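PDB 6HXP: citryl-CoA lyase from Hydrogenobacter thermophilus, which probably cleaves citryl-CoA to acetyl-CoA and oxaloacetate, as a lyase of the citrate synthase family that binds coenzyme A. Local coordinates for residues T17-G21 and Y22-D26; E170-A173 and E174-R178; T227-K230 and P231-R235; R250-P253 and Q254-K258. All blocks are in the same frame, centred on the assembly; numbering follows the deposited sequence. Where two conformers were deposited one is given.

Contact 1 (T17-G21 and Y22-D26)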
loop_
_atom_site.group_PDB
_atom_site.type_symbol
_atom_site.label_atom_id
_atom_site.label_comp_id
_atom_site.label_asym_id
_atom_site.label_seq_id
_atom_site.Cartn_x
_atom_site.Cartn_y
_atom_site.Cartn_z
ATOM N N THR A 17 5.135 -27.948 3.960
ATOM C CA THR A 17 5.217 -26.803 4.816
ATOM C C THR A 17 5.087 -27.233 6.273
ATOM O O THR A 17 4.190 -27.987 6.629
ATOM C CB THR A 17 4.101 -25.815 4.478
ATOM O OG1 THR A 17 4.126 -25.483 3.067
ATOM C CG2 THR A 17 4.166 -24.556 5.302
ATOM N N TYR A 18 5.990 -26.716 7.110
ATOM C CA TYR A 18 5.946 -26.881 8.556
ATOM C C TYR A 18 5.800 -25.509 9.169
ATOM O O TYR A 18 6.591 -24.600 8.847
ATOM C CB TYR A 18 7.225 -27.550 9.074
ATOM C CG TYR A 18 7.208 -29.038 8.829
ATOM C CD1 TYR A 18 7.273 -29.550 7.539
ATOM C CD2 TYR A 18 6.980 -29.930 9.869
ATOM C CE1 TYR A 18 7.196 -30.926 7.303
ATOM C CE2 TYR A 18 6.894 -31.293 9.638
ATOM C CZ TYR A 18 6.958 -31.778 8.358
ATOM O OH TYR A 18 6.816 -33.144 8.204
ATOM N N ILE A 19 4.780 -25.321 9.990
ATOM C CA ILE A 19 4.479 -24.078 10.682
ATOM C C ILE A 19 4.919 -24.248 12.135
ATOM O O ILE A 19 4.297 -25.048 12.838
ATOM C CB ILE A 19 2.961 -23.762 10.641
ATOM C CG1 ILE A 19 2.418 -23.701 9.207
ATOM C CG2 ILE A 19 2.661 -22.460 11.410
ATOM C CD1 ILE A 19 2.905 -22.642 8.356
ATOM N N ARG A 20 5.891 -23.484 12.587
ATOM C CA ARG A 20 6.398 -23.579 13.978
ATOM C C ARG A 20 6.652 -25.052 14.321
ATOM O O ARG A 20 6.389 -25.507 15.443
ATOM C CB ARG A 20 5.426 -22.944 14.939
ATOM C CG ARG A 20 5.156 -21.476 14.663
ATOM C CD ARG A 20 6.374 -20.570 14.879
ATOM N NE ARG A 20 5.952 -19.165 14.889
ATOM C CZ ARG A 20 6.777 -18.125 15.015
ATOM N NH1 ARG A 20 8.110 -18.320 15.103
ATOM N NH2 ARG A 20 6.290 -16.886 15.039
ATOM N N GLY A 21 7.218 -25.783 13.372
ATOM C CA GLY A 21 7.578 -27.178 13.574
ATOM C C GLY A 21 6.499 -28.199 13.323
ATOM O O GLY A 21 6.806 -29.396 13.258
ATOM N N TYR A 22 5.246 -27.775 13.171
ATOM C CA TYR A 22 4.176 -28.741 12.915
ATOM C C TYR A 22 3.881 -28.841 11.433
ATOM O O TYR A 22 3.804 -27.810 10.755
ATOM C CB TYR A 22 2.891 -28.337 13.647
ATOM C CG TYR A 22 2.991 -28.400 15.165
ATOM C CD1 TYR A 22 2.974 -29.616 15.835
ATOM C CD2 TYR A 22 3.116 -27.248 15.920
ATOM C CE1 TYR A 22 3.112 -29.678 17.228
ATOM C CE2 TYR A 22 3.230 -27.287 17.303
ATOM C CZ TYR A 22 3.240 -28.511 17.959
ATOM O OH TYR A 22 3.369 -28.603 19.320
ATOM N N ARG A 23 3.635 -30.054 10.964
ATOM C CA ARG A 23 3.281 -30.293 9.561
ATOM C C ARG A 23 1.952 -29.594 9.268
ATOM O O ARG A 23 0.922 -29.921 9.877
ATOM C CB ARG A 23 3.171 -31.779 9.337
ATOM C CG ARG A 23 2.909 -32.178 7.918
ATOM C CD ARG A 23 2.851 -33.709 7.848
ATOM N NE ARG A 23 2.646 -34.158 6.476
ATOM C CZ ARG A 23 1.573 -34.811 6.042
ATOM N NH1 ARG A 23 0.580 -35.099 6.873
ATOM N NH2 ARG A 23 1.479 -35.171 4.769
ATOM N N LEU A 24 1.966 -28.651 8.318
ATOM C CA LEU A 24 0.739 -27.904 7.999
ATOM C C LEU A 24 -0.400 -28.843 7.614
ATOM O O LEU A 24 -1.520 -28.628 8.078
ATOM C CB LEU A 24 1.017 -26.878 6.918
ATOM C CG LEU A 24 -0.223 -25.990 6.548
ATOM C CD1 LEU A 24 -0.868 -25.374 7.766
ATOM C CD2 LEU A 24 0.195 -24.899 5.598
ATOM N N LEU A 25 -0.122 -29.912 6.875
ATOM C CA LEU A 25 -1.173 -30.833 6.482
ATOM C C LEU A 25 -1.808 -31.546 7.656
ATOM O O LEU A 25 -2.969 -31.957 7.541
ATOM C CB LEU A 25 -0.694 -31.771 5.393
ATOM C CG LEU A 25 -0.547 -30.955 4.044
ATOM C CD1 LEU A 25 -0.402 -31.804 2.948
ATOM C CD2 LEU A 25 -1.754 -30.012 3.759
ATOM N N ASP A 26 -1.094 -31.687 8.801
ATOM C CA ASP A 26 -1.700 -32.249 10.008
ATOM C C ASP A 26 -2.538 -31.207 10.740
ATOM O O ASP A 26 -3.435 -31.562 11.491
ATOM C CB ASP A 26 -0.641 -32.815 10.954
ATOM C CG ASP A 26 0.013 -34.100 10.447
ATOM O OD1 ASP A 26 -0.475 -34.668 9.445
ATOM O OD2 ASP A 26 1.030 -34.493 11.015
HETATM O O HOH W 1 2.530 -29.911 5.400
#

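Contact 2 (E170-A173 and E174-R178)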
loop_
_atom_site.group_PDB
_atom_site.type_symbol
_atom_site.label_atom_id
_atom_site.label_comp_id
_atom_site.label_asym_id
_atom_site.label_seq_id
_atom_site.Cartn_x
_atom_site.Cartn_y
_atom_site.Cartn_z
ATOM N N GLU A 170 -9.191 -3.647 34.494
ATOM C CA GLU A 170 -10.476 -3.211 35.088
ATOM C C GLU A 170 -10.270 -2.399 36.335
ATOM O O GLU A 170 -11.019 -1.436 36.578
ATOM C CB GLU A 170 -11.371 -4.426 35.338
ATOM C CG GLU A 170 -11.769 -5.086 34.034
ATOM C CD GLU A 170 -13.091 -5.811 34.068
ATOM O OE1 GLU A 170 -13.193 -6.813 34.803
ATOM O OE2 GLU A 170 -14.053 -5.307 33.449
ATOM N N ASP A 171 -9.251 -2.739 37.151
ATOM C CA ASP A 171 -8.961 -1.951 38.350
ATOM C C ASP A 171 -8.588 -0.522 37.965
ATOM O O ASP A 171 -8.982 0.407 38.662
ATOM C CB ASP A 171 -7.809 -2.570 39.162
ATOM C CG ASP A 171 -8.193 -3.789 39.976
ATOM O OD1 ASP A 171 -9.403 -4.079 40.078
ATOM O OD2 ASP A 171 -7.277 -4.504 40.436
ATOM N N VAL A 172 -7.848 -0.338 36.871
ATOM C CA VAL A 172 -7.467 1.003 36.408
ATOM C C VAL A 172 -8.711 1.812 36.022
ATOM O O VAL A 172 -8.781 2.987 36.385
ATOM C CB VAL A 172 -6.420 0.927 35.243
ATOM C CG1 VAL A 172 -6.317 2.245 34.474
ATOM C CG2 VAL A 172 -5.051 0.489 35.762
ATOM N N ALA A 173 -9.702 1.208 35.338
ATOM C CA ALA A 173 -10.910 1.967 34.976
ATOM C C ALA A 173 -11.625 2.462 36.231
ATOM O O ALA A 173 -12.040 3.624 36.308
ATOM C CB ALA A 173 -11.862 1.112 34.179
ATOM N N GLU A 174 -11.751 1.581 37.222
ATOM C CA GLU A 174 -12.427 1.935 38.475
ATOM C C GLU A 174 -11.679 3.065 39.178
ATOM O O GLU A 174 -12.308 4.026 39.667
ATOM C CB GLU A 174 -12.528 0.681 39.364
ATOM C CG GLU A 174 -13.167 0.898 40.723
ATOM C CD GLU A 174 -13.508 -0.373 41.481
ATOM O OE1 GLU A 174 -12.858 -1.414 41.230
ATOM O OE2 GLU A 174 -14.408 -0.316 42.352
ATOM N N GLU A 175 -10.340 2.979 39.209
ATOM C CA GLU A 175 -9.513 4.011 39.847
ATOM C C GLU A 175 -9.555 5.351 39.107
ATOM O O GLU A 175 -9.522 6.404 39.768
ATOM C CB GLU A 175 -8.071 3.519 39.989
ATOM C CG GLU A 175 -7.151 4.447 40.752
ATOM C CD GLU A 175 -7.568 4.724 42.188
ATOM O OE1 GLU A 175 -8.246 3.872 42.811
ATOM O OE2 GLU A 175 -7.192 5.801 42.695
ATOM N N ILE A 176 -9.608 5.341 37.766
ATOM C CA ILE A 176 -9.724 6.602 37.016
ATOM C C ILE A 176 -11.032 7.287 37.442
ATOM O O ILE A 176 -11.028 8.490 37.736
ATOM C CB ILE A 176 -9.657 6.398 35.480
ATOM C CG1 ILE A 176 -8.279 5.889 35.029
ATOM C CG2 ILE A 176 -9.964 7.715 34.765
ATOM C CD1 ILE A 176 -8.311 5.281 33.602
ATOM N N GLY A 177 -12.114 6.509 37.527
ATOM C CA GLY A 177 -13.421 7.000 37.965
ATOM C C GLY A 177 -13.392 7.603 39.343
ATOM O O GLY A 177 -13.995 8.661 39.571
ATOM N N ARG A 178 -12.678 6.940 40.257
ATOM C CA ARG A 178 -12.510 7.367 41.642
ATOM C C ARG A 178 -11.736 8.693 41.716
ATOM O O ARG A 178 -12.145 9.605 42.440
ATOM C CB ARG A 178 -11.765 6.261 42.408
ATOM C CG ARG A 178 -11.883 6.332 43.904
ATOM C CD ARG A 178 -11.286 5.083 44.527
ATOM N NE ARG A 178 -12.183 3.924 44.438
ATOM C CZ ARG A 178 -11.879 2.759 43.872
ATOM N NH1 ARG A 178 -12.752 1.760 43.891
ATOM N NH2 ARG A 178 -10.707 2.587 43.272
HETATM O O HOH W 2 -9.501 -0.069 41.340
HETATM O O HOH W 3 -11.986 -3.887 39.185
#

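Contact 3 (T227-K230 and P231-R235)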
loop_
_atom_site.group_PDB
_atom_site.type_symbol
_atom_site.label_atom_id
_atom_site.label_comp_id
_atom_site.label_asym_id
_atom_site.label_seq_id
_atom_site.Cartn_x
_atom_site.Cartn_y
_atom_site.Cartn_z
ATOM N N THR A 227 -18.414 -5.079 -6.883
ATOM C CA THR A 227 -19.502 -5.808 -7.518
ATOM C C THR A 227 -20.817 -5.098 -7.485
ATOM O O THR A 227 -21.743 -5.543 -8.183
ATOM C CB THR A 227 -19.626 -7.203 -6.872
ATOM O OG1 THR A 227 -19.997 -7.074 -5.492
ATOM C CG2 THR A 227 -18.351 -8.028 -7.053
ATOM N N THR A 228 -20.965 -4.014 -6.695
ATOM C CA THR A 228 -22.255 -3.318 -6.624
ATOM C C THR A 228 -22.219 -1.850 -7.027
ATOM O O THR A 228 -23.284 -1.239 -7.078
ATOM C CB THR A 228 -22.883 -3.469 -5.225
ATOM O OG1 THR A 228 -22.199 -2.685 -4.274
ATOM C CG2 THR A 228 -22.930 -4.891 -4.753
ATOM N N GLU A 229 -21.053 -1.263 -7.271
ATOM C CA GLU A 229 -20.930 0.141 -7.569
ATOM C C GLU A 229 -20.195 0.313 -8.864
ATOM O O GLU A 229 -19.361 -0.520 -9.244
ATOM C CB GLU A 229 -20.142 0.842 -6.449
ATOM C CG GLU A 229 -20.790 0.743 -5.069
ATOM C CD GLU A 229 -22.030 1.600 -4.895
ATOM O OE1 GLU A 229 -22.349 2.392 -5.808
ATOM O OE2 GLU A 229 -22.646 1.522 -3.809
ATOM N N LYS A 230 -20.502 1.406 -9.555
ATOM C CA LYS A 230 -19.817 1.690 -10.786
ATOM C C LYS A 230 -18.405 2.153 -10.460
ATOM O O LYS A 230 -18.196 2.889 -9.482
ATOM C CB LYS A 230 -20.542 2.820 -11.542
ATOM C CG LYS A 230 -21.972 2.480 -11.916
ATOM C CD LYS A 230 -22.663 3.682 -12.574
ATOM C CE LYS A 230 -24.140 3.454 -12.807
ATOM N NZ LYS A 230 -24.818 4.689 -13.306
ATOM N N PRO A 231 -17.408 1.799 -11.280
ATOM C CA PRO A 231 -16.074 2.343 -11.039
ATOM C C PRO A 231 -16.102 3.869 -11.009
ATOM O O PRO A 231 -16.884 4.542 -11.713
ATOM C CB PRO A 231 -15.244 1.830 -12.223
ATOM C CG PRO A 231 -15.993 0.586 -12.680
ATOM C CD PRO A 231 -17.440 0.933 -12.481
ATOM N N PHE A 232 -15.248 4.412 -10.150
ATOM C CA PHE A 232 -15.066 5.837 -9.952
ATOM C C PHE A 232 -16.244 6.500 -9.249
ATOM O O PHE A 232 -16.290 7.726 -9.180
ATOM C CB PHE A 232 -14.719 6.557 -11.279
ATOM C CG PHE A 232 -13.712 7.684 -11.131
ATOM C CD1 PHE A 232 -12.408 7.429 -10.744
ATOM C CD2 PHE A 232 -14.074 8.997 -11.384
ATOM C CE1 PHE A 232 -11.479 8.466 -10.640
ATOM C CE2 PHE A 232 -13.125 10.030 -11.322
ATOM C CZ PHE A 232 -11.845 9.760 -10.907
ATOM N N SER A 233 -17.162 5.714 -8.632
ATOM C CA SER A 233 -18.281 6.303 -7.925
ATOM C C SER A 233 -17.861 6.979 -6.620
ATOM O O SER A 233 -18.588 7.861 -6.153
ATOM C CB SER A 233 -19.374 5.266 -7.683
ATOM O OG SER A 233 -18.965 4.288 -6.768
ATOM N N LYS A 234 -16.710 6.602 -6.040
ATOM C CA LYS A 234 -16.251 7.208 -4.778
ATOM C C LYS A 234 -15.387 8.427 -5.061
ATOM O O LYS A 234 -14.156 8.367 -5.179
ATOM C CB LYS A 234 -15.494 6.206 -3.907
ATOM C CG LYS A 234 -16.391 5.056 -3.472
ATOM C CD LYS A 234 -17.641 5.519 -2.680
ATOM C CE LYS A 234 -18.483 4.408 -2.074
ATOM N NZ LYS A 234 -19.305 3.737 -3.106
ATOM N N ARG A 235 -16.072 9.528 -5.244
ATOM C CA ARG A 235 -15.453 10.814 -5.529
ATOM C C ARG A 235 -16.325 11.863 -4.895
ATOM O O ARG A 235 -17.546 11.655 -4.749
ATOM C CB ARG A 235 -15.310 11.047 -7.034
ATOM C CG ARG A 235 -16.624 11.134 -7.800
ATOM C CD ARG A 235 -16.351 11.454 -9.263
ATOM N NE ARG A 235 -17.601 11.686 -9.992
ATOM C CZ ARG A 235 -18.322 10.738 -10.588
ATOM N NH1 ARG A 235 -19.452 11.048 -11.209
ATOM N NH2 ARG A 235 -17.914 9.476 -10.572
HETATM O O HOH W 4 -21.140 2.154 -1.639
HETATM O O HOH W 5 -21.135 5.127 -4.805
HETATM O O HOH W 6 -16.819 2.365 -7.037
#

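Contact 4 (R250-P253 and Q254-K258)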
loop_
_atom_site.group_PDB
_atom_site.type_symbol
_atom_site.label_atom_id
_atom_site.label_comp_id
_atom_site.label_asym_id
_atom_site.label_seq_id
_atom_site.Cartn_x
_atom_site.Cartn_y
_atom_site.Cartn_z
ATOM N N ARG A 250 -5.580 34.136 -8.872
ATOM C CA ARG A 250 -4.618 35.172 -9.137
ATOM C C ARG A 250 -3.904 34.857 -10.421
ATOM O O ARG A 250 -3.745 33.718 -10.812
ATOM C CB ARG A 250 -3.624 35.257 -7.995
ATOM C CG ARG A 250 -3.151 33.870 -7.583
ATOM C CD ARG A 250 -2.313 33.970 -6.402
ATOM N NE ARG A 250 -1.850 32.685 -5.856
ATOM C CZ ARG A 250 -0.843 32.632 -4.996
ATOM N NH1 ARG A 250 -0.287 33.766 -4.544
ATOM N NH2 ARG A 250 -0.423 31.454 -4.520
ATOM N N GLU A 251 -3.492 35.918 -11.127
ATOM C CA GLU A 251 -2.769 35.758 -12.364
ATOM C C GLU A 251 -1.304 35.516 -12.121
ATOM O O GLU A 251 -0.718 36.088 -11.176
ATOM C CB GLU A 251 -2.898 37.076 -13.171
ATOM C CG GLU A 251 -4.293 37.398 -13.650
ATOM C CD GLU A 251 -4.819 36.524 -14.766
ATOM O OE1 GLU A 251 -6.053 36.536 -14.975
ATOM O OE2 GLU A 251 -4.006 35.867 -15.457
ATOM N N LEU A 252 -0.663 34.748 -12.985
ATOM C CA LEU A 252 0.783 34.650 -12.942
ATOM C C LEU A 252 1.342 36.024 -13.321
ATOM O O LEU A 252 0.715 36.744 -14.092
ATOM C CB LEU A 252 1.350 33.722 -14.037
ATOM C CG LEU A 252 1.394 32.290 -13.844
ATOM C CD1 LEU A 252 1.963 31.607 -15.113
ATOM C CD2 LEU A 252 2.237 31.885 -12.600
ATOM N N PRO A 253 2.574 36.346 -12.924
ATOM C CA PRO A 253 3.233 37.529 -13.475
ATOM C C PRO A 253 3.256 37.453 -15.003
ATOM O O PRO A 253 3.492 36.385 -15.579
ATOM C CB PRO A 253 4.640 37.447 -12.920
ATOM C CG PRO A 253 4.512 36.613 -11.716
ATOM C CD PRO A 253 3.454 35.621 -12.001
ATOM N N GLN A 254 3.022 38.587 -15.669
ATOM C CA GLN A 254 2.918 38.555 -17.118
ATOM C C GLN A 254 4.149 38.006 -17.822
ATOM O O GLN A 254 4.017 37.302 -18.815
ATOM C CB GLN A 254 2.635 39.959 -17.681
ATOM C CG GLN A 254 1.289 40.510 -17.298
ATOM C CD GLN A 254 0.124 39.672 -17.774
ATOM O OE1 GLN A 254 -0.666 39.183 -16.975
ATOM N NE2 GLN A 254 0.066 39.362 -19.059
ATOM N N GLU A 255 5.333 38.330 -17.325
ATOM C CA GLU A 255 6.571 37.854 -17.977
ATOM C C GLU A 255 6.699 36.356 -17.977
ATOM O O GLU A 255 7.474 35.815 -18.775
ATOM C CB GLU A 255 7.821 38.513 -17.362
ATOM C CG GLU A 255 8.145 38.076 -15.955
ATOM C CD GLU A 255 9.120 39.043 -15.312
ATOM O OE1 GLU A 255 8.723 40.204 -15.045
ATOM O OE2 GLU A 255 10.266 38.619 -15.040
ATOM N N LEU A 256 6.010 35.655 -17.065
ATOM C CA LEU A 256 6.064 34.195 -17.041
ATOM C C LEU A 256 5.133 33.586 -18.067
ATOM O O LEU A 256 5.287 32.420 -18.374
ATOM C CB LEU A 256 5.713 33.668 -15.670
ATOM C CG LEU A 256 6.715 33.960 -14.557
ATOM C CD1 LEU A 256 6.273 33.264 -13.286
ATOM C CD2 LEU A 256 8.118 33.460 -14.924
ATOM N N LYS A 257 4.151 34.330 -18.586
ATOM C CA LYS A 257 3.228 33.818 -19.609
ATOM C C LYS A 257 3.952 33.840 -20.971
ATOM O O LYS A 257 3.832 34.781 -21.756
ATOM C CB LYS A 257 1.912 34.631 -19.601
ATOM C CG LYS A 257 1.126 34.564 -18.280
ATOM C CD LYS A 257 -0.124 35.434 -18.416
ATOM C CE LYS A 257 -0.821 35.675 -17.126
ATOM N NZ LYS A 257 -1.958 36.625 -17.281
ATOM N N LYS A 258 4.777 32.821 -21.183
ATOM C CA LYS A 258 5.607 32.526 -22.354
ATOM C C LYS A 258 6.682 33.568 -22.540
ATOM O O LYS A 258 7.680 33.485 -21.826
ATOM C CB LYS A 258 4.764 32.283 -23.615
ATOM C CG LYS A 258 4.007 30.958 -23.518
ATOM C CD LYS A 258 3.014 30.732 -24.657
ATOM C CE LYS A 258 2.875 29.266 -25.011
ATOM N NZ LYS A 258 1.935 29.044 -26.146
HETATM O O HOH W 7 -0.293 39.419 -14.231
#

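Contact 1 (T17-G21 and Y22-D26)
The carbonyl oxygen of T17 is gripped twice: the backbone N of L24 donates to T17 O over 2.9 Å, nearly straight at 169°, and a water that also accepts from the N of L25 gives it a second proton. One strand carbonyl ties down the first turn of the helix that R23, its N-cap residue, introduces. Ahead of it strands 16-19 and 22-23 form a tight antiparallel hairpin. I19 and Y22 are its hydrogen-bonded pair, with I19 N to Y22 O at 2.8 Å and Y22 N to I19 O at 2.9 Å, and a type I' turn through R20 and G21 joins them. At the non-hydrogen-bonded pair, CA of R23 sits over one face of the Y18 ring, 3.9 Å from its centroid, a CH-pi contact. CB of R23 approaches Y18 CE2 at 3.8 Å. With its CG anti to the backbone N (chi1 -176°), the extended R23 chain runs past the phenol end, and its NH1 reaches D26 OD1 in a 2.8 Å salt bridge; E16 holds NH2. Replacing Y18 by an alanine is likely to leave the R23 backbone and CB without their aromatic cover. Beside T17, L24 spreads its two methyls, CD2 to T17 CG2 and CD1 to I19 CG1, both 4.0 Å. R20 O accepts from R250 of the second subunit, while S60 of the third packs on L24. The chemistry implies a hairpin fixed by backbone bonds, whose apolar side chains pack on helix and neighbouring subunits while R23 is tied to D26 and E16.

Contact 2 (E170-A173 and E174-R178)
E174 N donates to E170 O in the regular alpha-helical i to i+4 pattern of helix 164-180, at 3.2 Å and 166°. The side chain of E174, extended with CG anti to the backbone N (chi1 178°), reaches along the outer surface, its OE1 4.5 Å from D171 OD1. These like charges are bridged by a water that donates to both, weakly to E174; K167 probably eases the repulsion by its salt bridge to D171. E175 N follows with a bond to D171 O, which also accepts a proton from a second water. The E175 chain bends at chi2 (60°), and its carboxylate pairs with Q179 and, in one conformer of R178, with that arginine. I176 N binds V172 O at 2.9 Å, nearly along the C=O axis, and I176 CG1 comes within 3.2 Å of the same V172 O. Its CD1 meets V172 CG1 at 3.7 Å, the two branched chains crossing obliquely on the buried side of the helix. That side faces the coenzyme A site: V172 packs on Y137 and I176 on I134, both CoA-binding residues. The side chain of I176 is about 5 Å from the bound coenzyme A, consistent with a second layer behind the site. G177 N continues the pattern to A173 O. In that same conformer R178 completes a salt-bridge network: NH1 lies 3.1 Å from E174 OE2, and NH2, with the acceptor in the guanidinium plane, binds E175 OE1 at 2.8 Å on the anti side but tilted out of the carboxylate plane.

Contact 3 (T227-K230 and P231-R235)
S233 N donates to K230 O over 3.1 Å, closing the type II beta turn K230-S233 that follows the end of helix 206-228. The bond is bent, 139° at the hydrogen, and the donor is tilted from the carbonyl plane. Water-mediated bonds do most of the remaining work. One water lies against K230 O and pairs with S233 OG, which stands between its backbone N and carbonyl carbon (chi1 68°), turning OG to the K230 carbonyl side where the water sits. A second water links S233 OG to K234 NZ, with a weak bond to E229 OE1. A third lies 2.7 Å from E229 OE2 and accepts from K234 NZ at 2.8 Å. Among the charges, E229 and K234 cross at about a right angle but do not form a salt bridge, their OE2 and NZ being 4.1 Å apart. Each has its ion partner beyond the turn: E229 OE2 pairs with K6 of the third subunit, K234 NZ with E225, and K234 also makes a cation-pi contact with W5 of that third subunit. F232 points away from residues 227-230, its ring edge-to-face with H99 of the fourth subunit, which places the turn where subunits meet. E229 CB also packs against S233 OG at 3.7 Å, just ahead of the turn. Beyond it, R235 NH2 bonds F232 O at 2.8 Å, from above the carbonyl plane.

Contact 4 (R250-P253 and Q254-K258)
K257 NZ carries the ionic part, a salt bridge of 2.8 Å to E251 OE2. The ammonium meets the carboxylate from above its plane, 43° out of it, and the two side chains cross at about a right angle. The fully stretched K257 chain passes the carbonyl of L252, with CE 3.6 Å from L252 O. Among uncharged polar bonds, K257 NZ also donates to Q254 OE1 at 2.9 Å, and a water donates to both Q254 OE1 and L252 O. L256 N binds P253 O at 3.0 Å from above the carbonyl plane. A methionine in place of K257 would probably leave E251 without its counter-charge and the Q254 amide held at OE1 by the water, without the lysine's bond. Apolar contact is lighter: P253 and L256 lie side by side, CD to CD1 3.9 Å apart, and L252 CD1 stands 4.3 Å from L256 CB. Outside the segments, the second subunit takes R250 in a salt bridge with its E44, while its Y22 packs on L252. The arrangement is that of a short 3-10 turn, residues 254-256, followed by an inverse gamma turn centred on K257, in a C-terminal tail laid on a neighbouring subunit.

How the contacts relate
Along the chain the four contacts come in series, and none touches another. Contact 1 lies in the N-terminal hairpin, contact 2 in helix 164-180, contact 3 at the end of helix 206-228 and contact 4 in the tail beyond strand 242-244. Centres of contacts 1 and 2 are about 44 Å apart, and those of contacts 1 and 4 about 68 Å. Contacts 2 and 3 both belong to the citrate synthase-like part of the chain but sit on opposite sides of the chain's centre. Contact 2 alone backs the coenzyme A site; the others meet neighbouring subunits. R250 of one chain reaches R20 and Y22 of another, so tail and hairpin are joined only between subunits of the tetramer.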